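Local structure of cytochrome c552 (Thermochromatium tepidum, 5ZE8) at residues Cys259-Pro262 / Phe267-His270; Arg54-Lys57 / His61-Ser64. The protein probably transfers electrons at low potential through five covalently bound heme c groups in a thermophilic purple sulfur photosynthetic bacterium. All coordinates share one frame; numbering follows the deposited sequence.

In the fold
Contact 2 (54-57 with 61-64) closes well before contact 1 (259-262 with 267-270) opens along the chain, yet their centres lie only 13 Å apart. The evidence that they meet directly is Gln55, on helix 50-57 of contact 2: its OE1 lies 2.9 Å from the backbone N of His270 in contact 1, a probable hydrogen bond, and the same side chain packs against Asp269 and Phe267. Each contact positions a histidine that binds a heme iron. Helix 50-57 and the turn after it thus touch the surroundings of both hemes; FE of the heme bound by His270 lies 11.8 Å from FE of the heme bound by His61, consistent with electron transfer between them.

Contact 1: residues Cys259-Pro262 / Phe267-His270. With HEC (heme c), chain D.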
loop_
_atom_site.group_PDB
_atom_site.type_symbol
_atom_site.label_atom_id
_atom_site.label_comp_id
_atom_site.label_asym_id
_atom_site.label_seq_id
_atom_site.Cartn_x
_atom_site.Cartn_y
_atom_site.Cartn_z
ATOM N N CYS A 259 8.283 -10.438 -2.782
ATOM C CA CYS A 259 7.021 -10.742 -2.187
ATOM C C CYS A 259 5.809 -10.242 -2.990
ATOM O O CYS A 259 4.794 -10.877 -3.005
ATOM C CB CYS A 259 6.966 -10.101 -0.783
ATOM S SG CYS A 259 8.195 -10.915 0.251
ATOM N N HIS A 260 5.933 -9.035 -3.590
ATOM C CA HIS A 260 4.799 -8.329 -4.191
ATOM C C HIS A 260 4.619 -8.488 -5.677
ATOM O O HIS A 260 3.611 -8.131 -6.201
ATOM C CB HIS A 260 4.926 -6.842 -3.845
ATOM C CG HIS A 260 4.571 -6.478 -2.435
ATOM N ND1 HIS A 260 3.299 -6.627 -1.970
ATOM C CD2 HIS A 260 5.320 -6.055 -1.390
ATOM C CE1 HIS A 260 3.263 -6.241 -0.699
ATOM N NE2 HIS A 260 4.472 -5.931 -0.331
ATOM N N MET A 261 5.622 -9.071 -6.364
ATOM C CA MET A 261 5.567 -9.405 -7.786
ATOM C C MET A 261 6.070 -10.802 -8.039
ATOM O O MET A 261 6.983 -11.024 -8.803
ATOM C CB MET A 261 6.265 -8.411 -8.662
ATOM C CG MET A 261 5.732 -6.989 -8.563
ATOM S SD MET A 261 6.500 -5.796 -9.716
ATOM C CE MET A 261 5.847 -6.471 -11.266
ATOM N N PRO A 262 5.485 -11.757 -7.306
ATOM C CA PRO A 262 6.023 -13.111 -7.423
ATOM C C PRO A 262 5.895 -13.680 -8.798
ATOM O O PRO A 262 4.966 -13.363 -9.554
ATOM C CB PRO A 262 5.224 -13.902 -6.368
ATOM C CG PRO A 262 3.960 -13.180 -6.302
ATOM C CD PRO A 262 4.366 -11.711 -6.363
ATOM N N PHE A 267 5.733 -15.637 -14.827
ATOM C CA PHE A 267 6.116 -14.211 -15.027
ATOM C C PHE A 267 5.742 -13.470 -13.764
ATOM O O PHE A 267 5.015 -14.027 -12.936
ATOM C CB PHE A 267 5.347 -13.585 -16.214
ATOM C CG PHE A 267 3.852 -13.656 -16.093
ATOM C CD1 PHE A 267 3.106 -14.768 -16.480
ATOM C CD2 PHE A 267 3.147 -12.562 -15.524
ATOM C CE1 PHE A 267 1.773 -14.850 -16.298
ATOM C CE2 PHE A 267 1.801 -12.645 -15.352
ATOM C CZ PHE A 267 1.084 -13.765 -15.770
ATOM N N ALA A 268 6.223 -12.246 -13.679
ATOM C CA ALA A 268 6.066 -11.424 -12.427
ATOM C C ALA A 268 4.606 -10.955 -12.312
ATOM O O ALA A 268 4.037 -10.288 -13.204
ATOM C CB ALA A 268 7.024 -10.213 -12.374
ATOM N N ASP A 269 3.926 -11.431 -11.295
ATOM C CA ASP A 269 2.552 -11.093 -10.995
ATOM C C ASP A 269 2.422 -9.573 -10.694
ATOM O O ASP A 269 3.140 -9.025 -9.846
ATOM C CB ASP A 269 2.059 -11.905 -9.811
ATOM C CG ASP A 269 0.548 -11.850 -9.620
ATOM O OD1 ASP A 269 -0.155 -10.898 -9.935
ATOM O OD2 ASP A 269 -0.057 -12.858 -9.215
ATOM N N HIS A 270 1.582 -8.910 -11.497
ATOM C CA HIS A 270 1.337 -7.447 -11.343
ATOM C C HIS A 270 0.098 -7.104 -10.502
ATOM O O HIS A 270 -0.323 -5.925 -10.432
ATOM C CB HIS A 270 1.271 -6.799 -12.680
ATOM C CG HIS A 270 2.586 -6.544 -13.319
ATOM N ND1 HIS A 270 3.504 -7.548 -13.645
ATOM C CD2 HIS A 270 3.099 -5.376 -13.792
ATOM C CE1 HIS A 270 4.506 -6.955 -14.322
ATOM N NE2 HIS A 270 4.294 -5.646 -14.380
HETATM FE FE HEC D . 5.428 -4.201 -15.344
HETATM C CHA HEC D . 8.010 -6.526 -15.169
HETATM C CHB HEC D . 4.652 -5.286 -18.443
HETATM C CHC HEC D . 2.475 -2.334 -15.243
HETATM C CHD HEC D . 6.566 -2.663 -12.563
HETATM N NA HEC D . 6.154 -5.609 -16.539
HETATM C C1A HEC D . 7.186 -6.476 -16.295
HETATM C C2A HEC D . 7.286 -7.417 -17.376
HETATM C C3A HEC D . 6.339 -7.049 -18.328
HETATM C C4A HEC D . 5.662 -5.946 -17.785
HETATM C CMA HEC D . 6.003 -7.692 -19.675
HETATM C CAA HEC D . 8.245 -8.626 -17.373
HETATM C CBA HEC D . 7.459 -9.765 -16.712
HETATM C CGA HEC D . 8.277 -11.042 -16.668
HETATM O O1A HEC D . 8.952 -11.398 -17.676
HETATM O O2A HEC D . 8.142 -11.814 -15.705
HETATM N NB HEC D . 3.860 -3.851 -16.601
HETATM C C1B HEC D . 3.799 -4.373 -17.817
HETATM C C2B HEC D . 2.560 -3.920 -18.425
HETATM C C3B HEC D . 1.909 -3.140 -17.536
HETATM C C4B HEC D . 2.769 -3.058 -16.382
HETATM C CMB HEC D . 2.063 -4.362 -19.783
HETATM C CAB HEC D . 0.568 -2.547 -17.527
HETATM C CBB HEC D . -0.517 -3.398 -17.773
HETATM N NC HEC D . 4.682 -2.790 -14.146
HETATM C C1C HEC D . 3.443 -2.158 -14.206
HETATM C C2C HEC D . 3.284 -1.262 -13.128
HETATM C C3C HEC D . 4.463 -1.259 -12.392
HETATM C C4C HEC D . 5.314 -2.261 -13.024
HETATM C CMC HEC D . 2.084 -0.352 -12.973
HETATM C CAC HEC D . 4.777 -0.463 -11.162
HETATM C CBC HEC D . 3.864 -0.460 -10.048
HETATM N ND HEC D . 6.930 -4.524 -14.146
HETATM C C1D HEC D . 7.261 -3.759 -13.043
HETATM C C2D HEC D . 8.473 -4.284 -12.348
HETATM C C3D HEC D . 8.858 -5.354 -13.081
HETATM C C4D HEC D . 7.901 -5.525 -14.207
HETATM C CMD HEC D . 9.192 -3.655 -11.203
HETATM C CAD HEC D . 10.050 -6.219 -12.801
HETATM C CBD HEC D . 9.722 -7.301 -11.764
HETATM C CGD HEC D . 11.006 -7.884 -11.191
HETATM O O1D HEC D . 11.278 -7.792 -9.987
HETATM O O2D HEC D . 11.717 -8.548 -11.927
HETATM O O HOH W 1 1.427 -9.365 -7.300
#
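Met261 lays its terminal methyl over the imidazole face of His270: CE is 3.5 Å from the ring centroid and 15° off the normal, a CH-pi contact. The side chain runs extended through chi2 and then bends at chi3 (68°), which swings CE over the ring while SD packs 3.6 Å from C2D of the heme. NE2 binds the heme iron at 2.1 Å, and the bond from ND1 to Ala268 O (2.8 Å), in the ring plane, sets the rotation of the imidazole about the iron-NE2 bond, although the donor lies above that carbonyl's plane. This bond would probably give the ring some imidazolate character and make NE2 a stronger donor to the iron. The two backbone segments are joined by a nearly straight bond from Asp269 N to Pro262 O (2.8 Å, 171°), while Met261 CA approaches Asp269 O at 3.2 Å in a CA-H...O contact. Ala268 N donates a hydrogen bond to propionate oxygen O2A of the same heme. His131 completes the iron's bis-histidine coordination. The contact lies where helix 256-260, the Cys-X-X-Cys-His motif of another heme, leads into the two-stranded antiparallel hairpin 263-264/267-268, with helix 50-57 packed against Phe267 and His270.

Contact 2: residues Arg54-Lys57 / His61-Ser64; sequences RQWK and HAKS. With HEC (heme c), chain E.
Ala62 presses its methyl group on one face of the Trp56 indole. CB stands 3.7 Å from the centroid of the six-membered ring and 22° off its normal, so this is a CH-pi contact over the face, displaced toward the rim; the closest ring atoms include CZ2, 3.5 Å from CB. The Ala62 CA-CB bond points toward the helical segment, and CB also lies 3.3 Å from Trp56 O. A chi1 of 169° sets Trp56 CG opposite the backbone N, and this carries the indole beyond the helix end to lie against the turn. The indole NE1 donates to Val125 O, which ties the ring to another part of the chain and limits its swing.

No direct hydrogen bond spans the two segments. Lys57 instead reaches across through solvent: a water accepts from its NZ at 2.8 Å and donates to Ala62 O at 2.9 Å. Lys57 O packs 3.6 Å from Ala62 CB and also touches CE of Lys63; the extended Lys63 chain places its NZ in a hydrogen bond to Gly58 O.

CB of His61, first residue of the type I turn ending at Ser64, points toward the helix, but chi1 of -69°, with CG anti to the carbonyl carbon, turns the imidazole away to the heme, where NE2 binds the iron and His229 supplies the second axial ligand. Within the cytochrome c554 and c-prime family region, a short helix is followed here by a turn whose first residue is the heme-binding histidine, and paired histidine ligation is typical of multiheme cytochromes c.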
loop_
_atom_site.group_PDB
_atom_site.type_symbol
_atom_site.label_atom_id
_atom_site.label_comp_id
_atom_site.label_asym_id
_atom_site.label_seq_id
_atom_site.Cartn_x
_atom_site.Cartn_y
_atom_site.Cartn_z
ATOM N N ARG A 54 -4.543 -7.981 -17.077
ATOM C CA ARG A 54 -5.635 -8.399 -16.210
ATOM C C ARG A 54 -5.313 -8.183 -14.708
ATOM O O ARG A 54 -6.110 -7.661 -13.930
ATOM C CB ARG A 54 -6.033 -9.866 -16.408
ATOM C CG ARG A 54 -7.089 -10.347 -15.432
ATOM C CD ARG A 54 -7.715 -11.672 -15.877
ATOM N NE ARG A 54 -6.772 -12.416 -16.548
ATOM C CZ ARG A 54 -6.642 -12.689 -17.856
ATOM N NH1 ARG A 54 -7.564 -12.536 -18.789
ATOM N NH2 ARG A 54 -5.490 -13.250 -18.206
ATOM N N GLN A 55 -4.085 -8.537 -14.331
ATOM C CA GLN A 55 -3.651 -8.365 -12.940
ATOM C C GLN A 55 -3.568 -6.893 -12.561
ATOM O O GLN A 55 -4.082 -6.505 -11.478
ATOM C CB GLN A 55 -2.307 -9.033 -12.779
ATOM C CG GLN A 55 -2.330 -10.577 -12.860
ATOM C CD GLN A 55 -0.942 -11.193 -12.981
ATOM O OE1 GLN A 55 0.049 -10.545 -13.281
ATOM N NE2 GLN A 55 -0.942 -12.557 -12.903
ATOM N N TRP A 56 -2.933 -6.118 -13.424
ATOM C CA TRP A 56 -2.747 -4.700 -13.210
ATOM C C TRP A 56 -4.101 -3.989 -13.096
ATOM O O TRP A 56 -4.257 -3.139 -12.226
ATOM C CB TRP A 56 -1.886 -4.069 -14.329
ATOM C CG TRP A 56 -1.921 -2.539 -14.256
ATOM C CD1 TRP A 56 -1.248 -1.759 -13.406
ATOM C CD2 TRP A 56 -2.747 -1.704 -15.017
ATOM N NE1 TRP A 56 -1.619 -0.476 -13.557
ATOM C CE2 TRP A 56 -2.550 -0.402 -14.551
ATOM C CE3 TRP A 56 -3.632 -1.921 -16.060
ATOM C CZ2 TRP A 56 -3.195 0.666 -15.065
ATOM C CZ3 TRP A 56 -4.335 -0.816 -16.541
ATOM C CH2 TRP A 56 -4.051 0.461 -16.061
ATOM N N LYS A 57 -5.060 -4.336 -13.951
ATOM C CA LYS A 57 -6.304 -3.576 -14.025
ATOM C C LYS A 57 -7.096 -3.642 -12.786
ATOM O O LYS A 57 -7.793 -2.668 -12.415
ATOM C CB LYS A 57 -7.110 -4.036 -15.231
ATOM C CG LYS A 57 -8.291 -3.145 -15.588
ATOM C CD LYS A 57 -7.904 -1.754 -15.998
ATOM C CE LYS A 57 -9.082 -0.891 -16.545
ATOM N NZ LYS A 57 -8.675 0.561 -16.625
ATOM N N HIS A 61 -2.945 0.222 -8.043
ATOM C CA HIS A 61 -2.176 1.068 -8.967
ATOM C C HIS A 61 -3.048 1.591 -10.125
ATOM O O HIS A 61 -3.014 2.768 -10.446
ATOM C CB HIS A 61 -0.941 0.352 -9.506
ATOM C CG HIS A 61 0.110 0.117 -8.499
ATOM N ND1 HIS A 61 0.810 -1.061 -8.370
ATOM C CD2 HIS A 61 0.583 0.947 -7.540
ATOM C CE1 HIS A 61 1.632 -0.921 -7.333
ATOM N NE2 HIS A 61 1.523 0.276 -6.834
ATOM N N ALA A 62 -3.830 0.685 -10.742
ATOM C CA ALA A 62 -4.757 1.131 -11.783
ATOM C C ALA A 62 -5.911 1.948 -11.255
ATOM O O ALA A 62 -6.488 2.675 -12.060
ATOM C CB ALA A 62 -5.358 -0.040 -12.448
ATOM N N LYS A 63 -6.214 1.878 -9.981
ATOM C CA LYS A 63 -7.299 2.633 -9.341
ATOM C C LYS A 63 -6.819 3.730 -8.443
ATOM O O LYS A 63 -7.489 4.071 -7.482
ATOM C CB LYS A 63 -8.178 1.684 -8.549
ATOM C CG LYS A 63 -8.671 0.522 -9.415
ATOM C CD LYS A 63 -9.363 -0.556 -8.566
ATOM C CE LYS A 63 -9.571 -1.841 -9.299
ATOM N NZ LYS A 63 -10.202 -2.841 -8.398
ATOM N N SER A 64 -5.649 4.312 -8.722
ATOM C CA SER A 64 -4.979 5.208 -7.733
ATOM C C SER A 64 -5.427 6.633 -7.745
ATOM O O SER A 64 -5.100 7.354 -6.832
ATOM C CB SER A 64 -3.443 5.162 -8.058
ATOM O OG SER A 64 -3.135 5.660 -9.304
HETATM FE FE HEC E . 2.530 0.977 -5.187
HETATM C CHA HEC E . -0.501 0.945 -3.623
HETATM C CHB HEC E . 3.218 -2.140 -3.943
HETATM C CHC HEC E . 5.395 0.903 -7.056
HETATM C CHD HEC E . 2.105 4.310 -6.032
HETATM N NA HEC E . 1.544 -0.308 -4.037
HETATM C C1A HEC E . 0.286 -0.186 -3.470
HETATM C C2A HEC E . -0.063 -1.356 -2.698
HETATM C C3A HEC E . 1.030 -2.156 -2.769
HETATM C C4A HEC E . 1.974 -1.562 -3.676
HETATM C CMA HEC E . 1.197 -3.546 -2.151
HETATM C CAA HEC E . -1.285 -1.540 -1.873
HETATM C CBA HEC E . -2.398 -2.165 -2.710
HETATM C CGA HEC E . -3.681 -2.275 -1.880
HETATM O O1A HEC E . -4.188 -1.287 -1.312
HETATM O O2A HEC E . -4.325 -3.365 -1.847
HETATM N NB HEC E . 4.017 -0.383 -5.409
HETATM C C1B HEC E . 4.169 -1.571 -4.788
HETATM C C2B HEC E . 5.412 -2.158 -5.172
HETATM C C3B HEC E . 6.027 -1.327 -6.034
HETATM C C4B HEC E . 5.092 -0.211 -6.245
HETATM C CMB HEC E . 5.916 -3.496 -4.639
HETATM C CAB HEC E . 7.280 -1.507 -6.809
HETATM C CBB HEC E . 7.359 -2.767 -7.513
HETATM N NC HEC E . 3.514 2.283 -6.309
HETATM C C1C HEC E . 4.643 2.100 -6.994
HETATM C C2C HEC E . 5.089 3.299 -7.751
HETATM C C3C HEC E . 4.168 4.234 -7.433
HETATM C C4C HEC E . 3.188 3.638 -6.548
HETATM C CMC HEC E . 6.341 3.415 -8.607
HETATM C CAC HEC E . 4.094 5.711 -7.845
HETATM C CBC HEC E . 4.373 6.080 -9.170
HETATM N ND HEC E . 1.123 2.299 -4.864
HETATM C C1D HEC E . 1.105 3.633 -5.261
HETATM C C2D HEC E . -0.129 4.278 -4.847
HETATM C C3D HEC E . -0.865 3.361 -4.210
HETATM C C4D HEC E . -0.069 2.105 -4.239
HETATM C CMD HEC E . -0.402 5.706 -5.115
HETATM C CAD HEC E . -2.243 3.608 -3.543
HETATM C CBD HEC E . -3.322 3.992 -4.513
HETATM C CGD HEC E . -4.657 4.126 -3.791
HETATM O O1D HEC E . -4.989 3.406 -2.801
HETATM O O2D HEC E . -5.452 5.013 -4.231
HETATM O O HOH W 2 -7.639 2.193 -14.654
#